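Local coordinates for protein SAM-dependent O-methyltransferase (Leptospira interrogans, PDB 2HNK) that binds S-adenosyl-L-homocysteine in a Rossmann-like fold and probably transfers methyl groups from S-adenosylmethionine to oxygen atoms of its substrates, at residues Asp149-Asp154 against Pro165-Leu170; Pro46-Phe51 against Ile178-Leu183. All blocks are in the same frame, centred on the assembly; numbering follows the deposited sequence.

Contact 1. Residues Asp149-Asp154 against Pro165-Leu170; sequences DLFFLD and PLILKL. With SAH (S-adenosyl-L-homocysteine), chain O.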
loop_
_atom_site.group_PDB
_atom_site.type_symbol
_atom_site.label_atom_id
_atom_site.label_comp_id
_atom_site.label_asym_id
_atom_site.label_seq_id
_atom_site.Cartn_x
_atom_site.Cartn_y
_atom_site.Cartn_z
ATOM N N ASP C 149 -5.334 -8.700 -13.033
ATOM C CA ASP C 149 -4.691 -8.717 -11.718
ATOM C C ASP C 149 -4.947 -7.447 -10.926
ATOM O O ASP C 149 -5.208 -7.496 -9.718
ATOM C CB ASP C 149 -3.184 -8.908 -11.876
ATOM C CG ASP C 149 -2.833 -10.229 -12.507
ATOM O OD1 ASP C 149 -3.487 -11.228 -12.176
ATOM O OD2 ASP C 149 -1.897 -10.269 -13.317
ATOM N N LEU C 150 -4.867 -6.311 -11.615
ATOM C CA LEU C 150 -4.894 -5.021 -10.953
ATOM C C LEU C 150 -5.551 -3.957 -11.824
ATOM O O LEU C 150 -5.337 -3.909 -13.038
ATOM C CB LEU C 150 -3.474 -4.608 -10.533
ATOM C CG LEU C 150 -3.261 -3.357 -9.675
ATOM C CD1 LEU C 150 -2.020 -3.501 -8.793
ATOM C CD2 LEU C 150 -3.146 -2.104 -10.535
ATOM N N PHE C 151 -6.355 -3.117 -11.182
ATOM C CA PHE C 151 -6.974 -1.974 -11.829
ATOM C C PHE C 151 -6.523 -0.673 -11.202
ATOM O O PHE C 151 -6.388 -0.587 -9.983
ATOM C CB PHE C 151 -8.488 -2.042 -11.693
ATOM C CG PHE C 151 -9.173 -2.681 -12.846
ATOM C CD1 PHE C 151 -9.407 -4.050 -12.861
ATOM C CD2 PHE C 151 -9.614 -1.911 -13.915
ATOM C CE1 PHE C 151 -10.070 -4.646 -13.937
ATOM C CE2 PHE C 151 -10.286 -2.494 -14.988
ATOM C CZ PHE C 151 -10.506 -3.861 -15.002
ATOM N N PHE C 152 -6.320 0.340 -12.041
ATOM C CA PHE C 152 -6.188 1.709 -11.574
ATOM C C PHE C 152 -7.359 2.543 -12.109
ATOM O O PHE C 152 -7.486 2.745 -13.316
ATOM C CB PHE C 152 -4.851 2.305 -12.011
ATOM C CG PHE C 152 -4.571 3.660 -11.430
ATOM C CD1 PHE C 152 -4.650 3.883 -10.054
ATOM C CD2 PHE C 152 -4.213 4.719 -12.249
ATOM C CE1 PHE C 152 -4.402 5.143 -9.515
ATOM C CE2 PHE C 152 -3.942 5.988 -11.710
ATOM C CZ PHE C 152 -4.044 6.192 -10.343
ATOM N N LEU C 153 -8.210 3.009 -11.203
ATOM C CA LEU C 153 -9.354 3.831 -11.558
ATOM C C LEU C 153 -9.065 5.323 -11.338
ATOM O O LEU C 153 -8.974 5.793 -10.197
ATOM C CB LEU C 153 -10.605 3.402 -10.770
ATOM C CG LEU C 153 -11.870 4.260 -10.930
ATOM C CD1 LEU C 153 -12.308 4.375 -12.412
ATOM C CD2 LEU C 153 -13.015 3.749 -10.057
ATOM N N ASP C 154 -8.956 6.053 -12.446
ATOM C CA ASP C 154 -8.652 7.478 -12.430
ATOM C C ASP C 154 -9.290 8.215 -13.617
ATOM O O ASP C 154 -8.677 9.090 -14.227
ATOM C CB ASP C 154 -7.134 7.676 -12.438
ATOM C CG ASP C 154 -6.725 9.087 -12.065
ATOM O OD1 ASP C 154 -7.530 9.820 -11.444
ATOM O OD2 ASP C 154 -5.585 9.450 -12.390
ATOM N N PRO C 165 -18.784 -2.296 -10.851
ATOM C CA PRO C 165 -19.179 -3.689 -11.178
ATOM C C PRO C 165 -18.390 -4.320 -12.325
ATOM O O PRO C 165 -18.105 -5.510 -12.272
ATOM C CB PRO C 165 -20.674 -3.571 -11.527
ATOM C CG PRO C 165 -20.898 -2.100 -11.811
ATOM C CD PRO C 165 -19.928 -1.364 -10.945
ATOM N N LEU C 166 -18.018 -3.527 -13.327
ATOM C CA LEU C 166 -17.200 -3.996 -14.456
ATOM C C LEU C 166 -15.762 -4.368 -14.053
ATOM O O LEU C 166 -15.188 -5.354 -14.561
ATOM C CB LEU C 166 -17.168 -2.944 -15.576
ATOM C CG LEU C 166 -18.461 -2.336 -16.154
ATOM C CD1 LEU C 166 -18.124 -1.248 -17.186
ATOM C CD2 LEU C 166 -19.383 -3.382 -16.783
ATOM N N ILE C 167 -15.182 -3.566 -13.161
ATOM C CA ILE C 167 -13.856 -3.835 -12.589
ATOM C C ILE C 167 -13.881 -5.150 -11.829
ATOM O O ILE C 167 -12.994 -5.982 -11.975
ATOM C CB ILE C 167 -13.418 -2.687 -11.633
ATOM C CG1 ILE C 167 -13.122 -1.408 -12.440
ATOM C CG2 ILE C 167 -12.226 -3.108 -10.760
ATOM C CD1 ILE C 167 -13.184 -0.134 -11.629
ATOM N N LEU C 168 -14.930 -5.328 -11.032
ATOM C CA LEU C 168 -15.062 -6.470 -10.148
ATOM C C LEU C 168 -15.238 -7.767 -10.939
ATOM O O LEU C 168 -14.783 -8.828 -10.511
ATOM C CB LEU C 168 -16.257 -6.244 -9.226
ATOM C CG LEU C 168 -16.048 -6.407 -7.726
ATOM C CD1 LEU C 168 -14.823 -5.632 -7.246
ATOM C CD2 LEU C 168 -17.312 -5.953 -6.996
ATOM N N LYS C 169 -15.902 -7.663 -12.089
ATOM C CA LYS C 169 -16.109 -8.780 -12.999
ATOM C C LYS C 169 -14.814 -9.133 -13.746
ATOM O O LYS C 169 -14.491 -10.315 -13.927
ATOM C CB LYS C 169 -17.257 -8.455 -13.969
ATOM C CG LYS C 169 -17.588 -9.575 -14.966
ATOM C CD LYS C 169 -19.065 -9.974 -14.897
ATOM C CE LYS C 169 -19.358 -10.824 -13.660
ATOM N NZ LYS C 169 -20.813 -10.829 -13.291
ATOM N N LEU C 170 -14.061 -8.113 -14.155
ATOM C CA LEU C 170 -12.796 -8.347 -14.853
ATOM C C LEU C 170 -11.676 -8.821 -13.930
ATOM O O LEU C 170 -10.782 -9.538 -14.368
ATOM C CB LEU C 170 -12.356 -7.107 -15.638
ATOM C CG LEU C 170 -13.086 -6.875 -16.968
ATOM C CD1 LEU C 170 -12.956 -5.431 -17.409
ATOM C CD2 LEU C 170 -12.591 -7.834 -18.067
HETATM N N SAH O . -3.735 8.579 -14.627
HETATM C CA SAH O . -3.423 9.951 -15.136
HETATM C CB SAH O . -4.517 10.930 -14.709
HETATM C CG SAH O . -5.895 10.628 -15.306
HETATM S SD SAH O . -6.796 12.168 -15.586
HETATM C C SAH O . -2.029 10.461 -14.733
HETATM O O SAH O . -1.587 11.524 -15.180
HETATM O OXT SAH O . -1.310 9.830 -13.961
HETATM C "C5'" SAH O . -8.263 11.362 -16.281
HETATM C "C4'" SAH O . -8.157 10.958 -17.748
HETATM O "O4'" SAH O . -9.254 10.127 -18.064
HETATM C "C3'" SAH O . -8.210 12.142 -18.698
HETATM O "O3'" SAH O . -7.100 12.074 -19.561
HETATM C "C2'" SAH O . -9.482 11.979 -19.507
HETATM O "O2'" SAH O . -9.247 12.264 -20.871
HETATM C "C1'" SAH O . -9.825 10.507 -19.301
HETATM N N9 SAH O . -11.275 10.217 -19.344
HETATM C C8 SAH O . -12.331 11.041 -19.021
HETATM N N7 SAH O . -13.489 10.363 -19.221
HETATM C C5 SAH O . -13.191 9.117 -19.662
HETATM C C6 SAH O . -13.972 8.018 -20.021
HETATM N N6 SAH O . -15.297 8.073 -19.962
HETATM N N1 SAH O . -13.361 6.855 -20.452
HETATM C C2 SAH O . -11.982 6.772 -20.523
HETATM N N3 SAH O . -11.211 7.862 -20.166
HETATM C C4 SAH O . -11.803 9.016 -19.747
#
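I167 lays its CG2 methyl over one face of the F151 ring. That methyl stands 4.0 Å from the ring centroid, 26° off the normal, a CH-pi contact displaced toward the rim, where F151 CD1 is 3.6 Å from I167 CG2. L170 takes the edge instead: its CB lies near the ring plane, 3.8 Å from F151 CE1, so the ring meets two successive turns of helix 160-170. With chi1 at -70°, CG2 and CG1 of I167 both lie against the ring, and CD1, carried on CG1, goes on to L153, two residues along the strand, in a looser touch of 4.2 Å from L153 CD2 to I167 CD1.

Further out, I65 and I67 of strand 63-67 and L177 of strand 175-180 pack around F151, and L125 and I129 of helix 121-130 meet L170. Helix and strand run nearly antiparallel, at 164°, within the beta-alpha-beta crossover that leads from strand 148-153 to its parallel neighbour 175-180. Past the strand D154 OD2 accepts a hydrogen bond from the amino N of SAH at 3.0 Å, while K157 pairs with D154 OD1. No hydrogen bond joins strand to helix, so apolar burial holds them together.

Contact 2. Residues Pro46-Phe51 against Ile178-Leu183; sequences PEEGQF and IADNVL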
loop_
_atom_site.group_PDB
_atom_site.type_symbol
_atom_site.label_atom_id
_atom_site.label_comp_id
_atom_site.label_asym_id
_atom_site.label_seq_id
_atom_site.Cartn_x
_atom_site.Cartn_y
_atom_site.Cartn_z
ATOM N N PRO C 46 4.794 12.284 -7.832
ATOM C CA PRO C 46 5.792 11.216 -7.945
ATOM C C PRO C 46 5.798 10.247 -6.747
ATOM O O PRO C 46 6.124 9.078 -6.912
ATOM C CB PRO C 46 7.120 11.974 -8.059
ATOM C CG PRO C 46 6.845 13.330 -7.563
ATOM C CD PRO C 46 5.415 13.620 -7.813
ATOM N N GLU C 47 5.439 10.748 -5.569
ATOM C CA GLU C 47 5.199 9.930 -4.385
ATOM C C GLU C 47 4.090 8.911 -4.641
ATOM O O GLU C 47 4.251 7.727 -4.363
ATOM C CB GLU C 47 4.823 10.804 -3.180
ATOM C CG GLU C 47 5.939 11.687 -2.607
ATOM C CD GLU C 47 6.129 13.005 -3.352
ATOM O OE1 GLU C 47 7.037 13.773 -2.957
ATOM O OE2 GLU C 47 5.385 13.276 -4.326
ATOM N N GLU C 48 2.955 9.375 -5.158
ATOM C CA GLU C 48 1.884 8.454 -5.500
ATOM C C GLU C 48 2.341 7.456 -6.566
ATOM O O GLU C 48 2.031 6.273 -6.475
ATOM C CB GLU C 48 0.614 9.174 -5.942
ATOM C CG GLU C 48 -0.438 8.190 -6.430
ATOM C CD GLU C 48 -1.784 8.801 -6.717
ATOM O OE1 GLU C 48 -2.713 8.016 -6.941
ATOM O OE2 GLU C 48 -1.926 10.038 -6.712
ATOM N N GLY C 49 3.087 7.945 -7.554
ATOM C CA GLY C 49 3.727 7.093 -8.552
ATOM C C GLY C 49 4.489 5.927 -7.943
ATOM O O GLY C 49 4.279 4.772 -8.327
ATOM N N GLN C 50 5.341 6.237 -6.966
ATOM C CA GLN C 50 6.144 5.238 -6.257
ATOM C C GLN C 50 5.298 4.251 -5.463
ATOM O O GLN C 50 5.643 3.061 -5.351
ATOM C CB GLN C 50 7.169 5.914 -5.336
ATOM C CG GLN C 50 8.527 6.097 -5.957
ATOM C CD GLN C 50 9.161 4.784 -6.347
ATOM O OE1 GLN C 50 9.228 4.455 -7.530
ATOM N NE2 GLN C 50 9.609 4.009 -5.357
ATOM N N PHE C 51 4.203 4.765 -4.910
ATOM C CA PHE C 51 3.222 3.961 -4.207
ATOM C C PHE C 51 2.604 2.926 -5.153
ATOM O O PHE C 51 2.527 1.746 -4.820
ATOM C CB PHE C 51 2.171 4.891 -3.590
ATOM C CG PHE C 51 1.146 4.196 -2.726
ATOM C CD1 PHE C 51 1.533 3.418 -1.634
ATOM C CD2 PHE C 51 -0.214 4.364 -2.983
ATOM C CE1 PHE C 51 0.589 2.799 -0.834
ATOM C CE2 PHE C 51 -1.166 3.743 -2.184
ATOM C CZ PHE C 51 -0.760 2.959 -1.105
ATOM N N ILE C 178 -7.133 -0.172 -7.432
ATOM C CA ILE C 178 -6.570 1.029 -6.846
ATOM C C ILE C 178 -7.382 2.207 -7.372
ATOM O O ILE C 178 -7.384 2.481 -8.565
ATOM C CB ILE C 178 -5.055 1.183 -7.185
ATOM C CG1 ILE C 178 -4.279 -0.097 -6.806
ATOM C CG2 ILE C 178 -4.482 2.408 -6.493
ATOM C CD1 ILE C 178 -2.783 -0.037 -7.084
ATOM N N ALA C 179 -8.092 2.882 -6.483
ATOM C CA ALA C 179 -8.965 3.975 -6.891
ATOM C C ALA C 179 -8.419 5.335 -6.477
ATOM O O ALA C 179 -8.138 5.577 -5.300
ATOM C CB ALA C 179 -10.388 3.760 -6.354
ATOM N N ASP C 180 -8.275 6.214 -7.456
ATOM C CA ASP C 180 -7.744 7.558 -7.248
ATOM C C ASP C 180 -8.837 8.595 -6.929
ATOM O O ASP C 180 -9.996 8.416 -7.308
ATOM C CB ASP C 180 -6.954 7.994 -8.492
ATOM C CG ASP C 180 -5.889 9.034 -8.174
ATOM O OD1 ASP C 180 -5.184 8.856 -7.151
ATOM O OD2 ASP C 180 -5.763 10.027 -8.941
ATOM N N ASN C 181 -8.450 9.677 -6.239
ATOM C CA ASN C 181 -9.327 10.840 -5.984
ATOM C C ASN C 181 -10.524 10.581 -5.068
ATOM O O ASN C 181 -11.512 11.320 -5.109
ATOM C CB ASN C 181 -9.829 11.466 -7.301
ATOM C CG ASN C 181 -8.714 12.072 -8.133
ATOM O OD1 ASN C 181 -8.346 11.539 -9.182
ATOM N ND2 ASN C 181 -8.173 13.185 -7.673
ATOM N N VAL C 182 -10.421 9.561 -4.225
ATOM C CA VAL C 182 -11.546 9.121 -3.397
ATOM C C VAL C 182 -11.938 10.121 -2.301
ATOM O O VAL C 182 -12.995 9.991 -1.688
ATOM C CB VAL C 182 -11.337 7.682 -2.811
ATOM C CG1 VAL C 182 -11.366 6.624 -3.929
ATOM C CG2 VAL C 182 -10.051 7.579 -1.985
ATOM N N LEU C 183 -11.098 11.125 -2.072
ATOM C CA LEU C 183 -11.420 12.175 -1.099
ATOM C C LEU C 183 -11.866 13.480 -1.770
ATOM O O LEU C 183 -12.438 14.346 -1.119
ATOM C CB LEU C 183 -10.262 12.397 -0.121
ATOM C CG LEU C 183 -9.982 11.209 0.818
ATOM C CD1 LEU C 183 -8.779 11.472 1.695
ATOM C CD2 LEU C 183 -11.205 10.858 1.670
HETATM O O HOH W 1 -3.816 11.966 -7.718
#
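E48 and D180 bring two buried carboxylates together, and their oxygens make the one direct touch between residues 46-51 of helix 46-59 and residues 178-183. E48 OE1 and D180 OD1 are 2.6 Å apart. The two carboxylate planes are turned 48° from each other. E48 gets there by reaching straight out: CG is anti to the backbone N (chi1 174°) and the chain stays extended to the carboxylate, while D180 bends its own end toward the helix.

Water supplies the second bridge. One molecule donates to both acids, at 2.9 Å from E48 OE2 and 3.0 Å from D180 OD2, using the oxygen of each group that does not belong to the close pair.

In the fold, D180 sits near the C-terminal end of strand 175-180, beside strand 148-153 in the seven-stranded sheet of a Rossmann-like methyltransferase, the end at which SAH binds; its side chain is about 6 Å from the ligand. Negative charge gathers further there, because D154 OD1 also lies close to D180 OD2. K157 stands beside these acids, in a salt bridge with D154 OD1 and a hydrogen bond with N181 OD1.

Apolar packing frames the acids. F152 and V225 touch both E48 and D180, and A222 also meets E48. The second subunit meets this helix as well: Q50 NE2 donates a hydrogen bond to V216 O of that subunit, and F51 packs on its S217.

After helices 10-18 and 25-35 the chain forms helix 46-59, whose opening turns wait for contact 2. It then builds strands 63-67, 87-92 and 114-118 with their helices before strand 148-153 enters the sheet. Contact 1 closes a short loop of ten residues, folding helix 160-170 back on that strand. Strand 175-180 follows, and its end closes the much longer loop of contact 2, of 126 residues, within which contact 1 is nested. Strands 148-153 and 175-180 are parallel neighbours, probably bonded from F151 O to I178 N at 2.7 Å, so the same sheet carries helix 160-170 through one contact and helix 46-59 through the other.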